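Local coordinates for protein prepilin (Salmonella typhi, PDB 3FHV) that is the type IVb pilin PilS, probably the building block of pili that serve bacterial adhesion through interaction with the host chloride channel CFTR, at residues V74-T79 with G88-T93. Numbering follows the deposited sequence.
Sequences VVAPDT and GFTITT
Ala76 and Thr90 face each other as an antiparallel hydrogen-bonded pair: Thr90 N reaches Ala76 O at 2.8 Å, nearly along the C=O axis, and Ala76 N returns a bond to Thr90 O. Val74 and Thr92 repeat the exchange two residues on, the bond from Thr92 N to Val74 O being almost straight at 177°. Pro77 sits opposite Phe89 in a non-hydrogen-bonded pair, where its missing N-H costs this pairing nothing; next to it Asp78 N bonds Gly88 O (3.0 Å), with the donor well above the carbonyl plane. On the face bearing Val75 and Ile91, CG1 of Val75 meets CD1 of Phe89 obliquely at 4.0 Å, while its CG2 lies 4.2 Å from Ile91 CG1. This hairpin lies within the antiparallel sheet of the PilS pilin domain, in a construct lacking the protein's N-terminal part, with strand 88-96 between 72-78 and 148-154. Its apolar face packs against helix 8-25 through Leu17, Ala18 and Ile22; Met39 and Leu43 of helix 36-45 also cover Val75. On the face bearing Val74, Ala76, Thr90 and Thr92, two ordered waters link the strands. Thr90 OG1, set between the backbone N and carbonyl carbon (chi1 56°), holds both: one bonds Val74 O and Thr92 OG1 (2.6 Å from the water oxygen), the other Pro77 O. Across strand 88-96, Val151 and Asn153 of strand 148-154 flank Thr90.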
loop_
_atom_site.group_PDB
_atom_site.type_symbol
_atom_site.label_atom_id
_atom_site.label_comp_id
_atom_site.label_asym_id
_atom_site.label_seq_id
_atom_site.Cartn_x
_atom_site.Cartn_y
_atom_site.Cartn_z
ATOM N N VAL A 74 8.430 -15.025 1.501
ATOM C CA VAL A 74 8.406 -15.453 0.108
ATOM C C VAL A 74 6.974 -15.558 -0.419
ATOM O O VAL A 74 6.107 -16.160 0.222
ATOM C CB VAL A 74 9.092 -16.828 -0.081
ATOM C CG1 VAL A 74 9.107 -17.194 -1.567
ATOM C CG2 VAL A 74 10.515 -16.793 0.479
ATOM N N VAL A 75 6.735 -14.936 -1.571
ATOM C CA VAL A 75 5.440 -14.981 -2.240
ATOM C C VAL A 75 5.667 -15.982 -3.357
ATOM O O VAL A 75 6.536 -15.781 -4.209
ATOM C CB VAL A 75 5.057 -13.619 -2.852
ATOM C CG1 VAL A 75 3.730 -13.741 -3.611
ATOM C CG2 VAL A 75 4.931 -12.571 -1.741
ATOM N N ALA A 76 4.897 -17.063 -3.355
ATOM C CA ALA A 76 5.091 -18.100 -4.358
ATOM C C ALA A 76 3.795 -18.612 -4.970
ATOM O O ALA A 76 2.745 -18.625 -4.328
ATOM C CB ALA A 76 5.875 -19.263 -3.745
ATOM N N PRO A 77 3.861 -19.044 -6.240
ATOM C CA PRO A 77 2.684 -19.561 -6.935
ATOM C C PRO A 77 2.245 -20.870 -6.297
ATOM O O PRO A 77 3.074 -21.641 -5.820
ATOM C CB PRO A 77 3.191 -19.757 -8.359
ATOM C CG PRO A 77 4.626 -20.181 -8.132
ATOM C CD PRO A 77 5.074 -19.186 -7.073
ATOM N N ASP A 78 0.940 -21.109 -6.275
ATOM C CA ASP A 78 0.410 -22.341 -5.707
ATOM C C ASP A 78 -0.041 -23.219 -6.866
ATOM O O ASP A 78 -1.184 -23.123 -7.312
ATOM C CB ASP A 78 -0.777 -22.044 -4.786
ATOM C CG ASP A 78 -1.307 -23.289 -4.101
ATOM O OD1 ASP A 78 -1.607 -24.275 -4.809
ATOM O OD2 ASP A 78 -1.425 -23.285 -2.858
ATOM N N THR A 79 0.865 -24.062 -7.354
ATOM C CA THR A 79 0.570 -24.955 -8.472
ATOM C C THR A 79 -0.144 -24.188 -9.587
ATOM O O THR A 79 -1.279 -24.501 -9.949
ATOM C CB THR A 79 -0.314 -26.139 -8.018
ATOM O OG1 THR A 79 0.320 -26.815 -6.924
ATOM C CG2 THR A 79 -0.517 -27.128 -9.160
ATOM N N GLY A 88 -3.820 -19.656 -7.495
ATOM C CA GLY A 88 -3.502 -18.808 -6.363
ATOM C C GLY A 88 -2.022 -18.700 -6.056
ATOM O O GLY A 88 -1.169 -19.067 -6.865
ATOM N N PHE A 89 -1.720 -18.177 -4.876
ATOM C CA PHE A 89 -0.346 -18.016 -4.435
ATOM C C PHE A 89 -0.357 -18.058 -2.919
ATOM O O PHE A 89 -1.422 -18.037 -2.300
ATOM C CB PHE A 89 0.224 -16.676 -4.926
ATOM C CG PHE A 89 -0.497 -15.468 -4.391
ATOM C CD1 PHE A 89 -0.093 -14.859 -3.205
ATOM C CD2 PHE A 89 -1.596 -14.943 -5.071
ATOM C CE1 PHE A 89 -0.771 -13.742 -2.707
ATOM C CE2 PHE A 89 -2.277 -13.834 -4.583
ATOM C CZ PHE A 89 -1.862 -13.231 -3.396
ATOM N N THR A 90 0.828 -18.141 -2.331
ATOM C CA THR A 90 0.962 -18.165 -0.885
ATOM C C THR A 90 1.965 -17.103 -0.463
ATOM O O THR A 90 2.844 -16.725 -1.236
ATOM C CB THR A 90 1.503 -19.521 -0.362
ATOM O OG1 THR A 90 2.751 -19.819 -1.007
ATOM C CG2 THR A 90 0.510 -20.644 -0.617
ATOM N N ILE A 91 1.808 -16.603 0.759
ATOM C CA ILE A 91 2.760 -15.654 1.322
ATOM C C ILE A 91 3.241 -16.387 2.563
ATOM O O ILE A 91 2.460 -16.635 3.485
ATOM C CB ILE A 91 2.117 -14.319 1.760
ATOM C CG1 ILE A 91 1.553 -13.575 0.544
ATOM C CG2 ILE A 91 3.180 -13.439 2.452
ATOM C CD1 ILE A 91 0.947 -12.221 0.896
ATOM N N THR A 92 4.515 -16.755 2.564
ATOM C CA THR A 92 5.114 -17.470 3.679
ATOM C C THR A 92 6.042 -16.527 4.427
ATOM O O THR A 92 6.815 -15.799 3.807
ATOM C CB THR A 92 5.953 -18.678 3.184
ATOM O OG1 THR A 92 5.106 -19.591 2.481
ATOM C CG2 THR A 92 6.607 -19.410 4.362
ATOM N N THR A 93 5.964 -16.535 5.754
ATOM C CA THR A 93 6.850 -15.697 6.559
ATOM C C THR A 93 7.479 -16.601 7.621
ATOM O O THR A 93 6.775 -17.314 8.338
ATOM C CB THR A 93 6.086 -14.506 7.184
ATOM O OG1 THR A 93 6.996 -13.712 7.960
ATOM C CG2 THR A 93 4.919 -14.991 8.049
HETATM O O HOH W 1 5.161 -18.777 -0.033
HETATM O O HOH W 2 2.919 -21.946 -2.878
#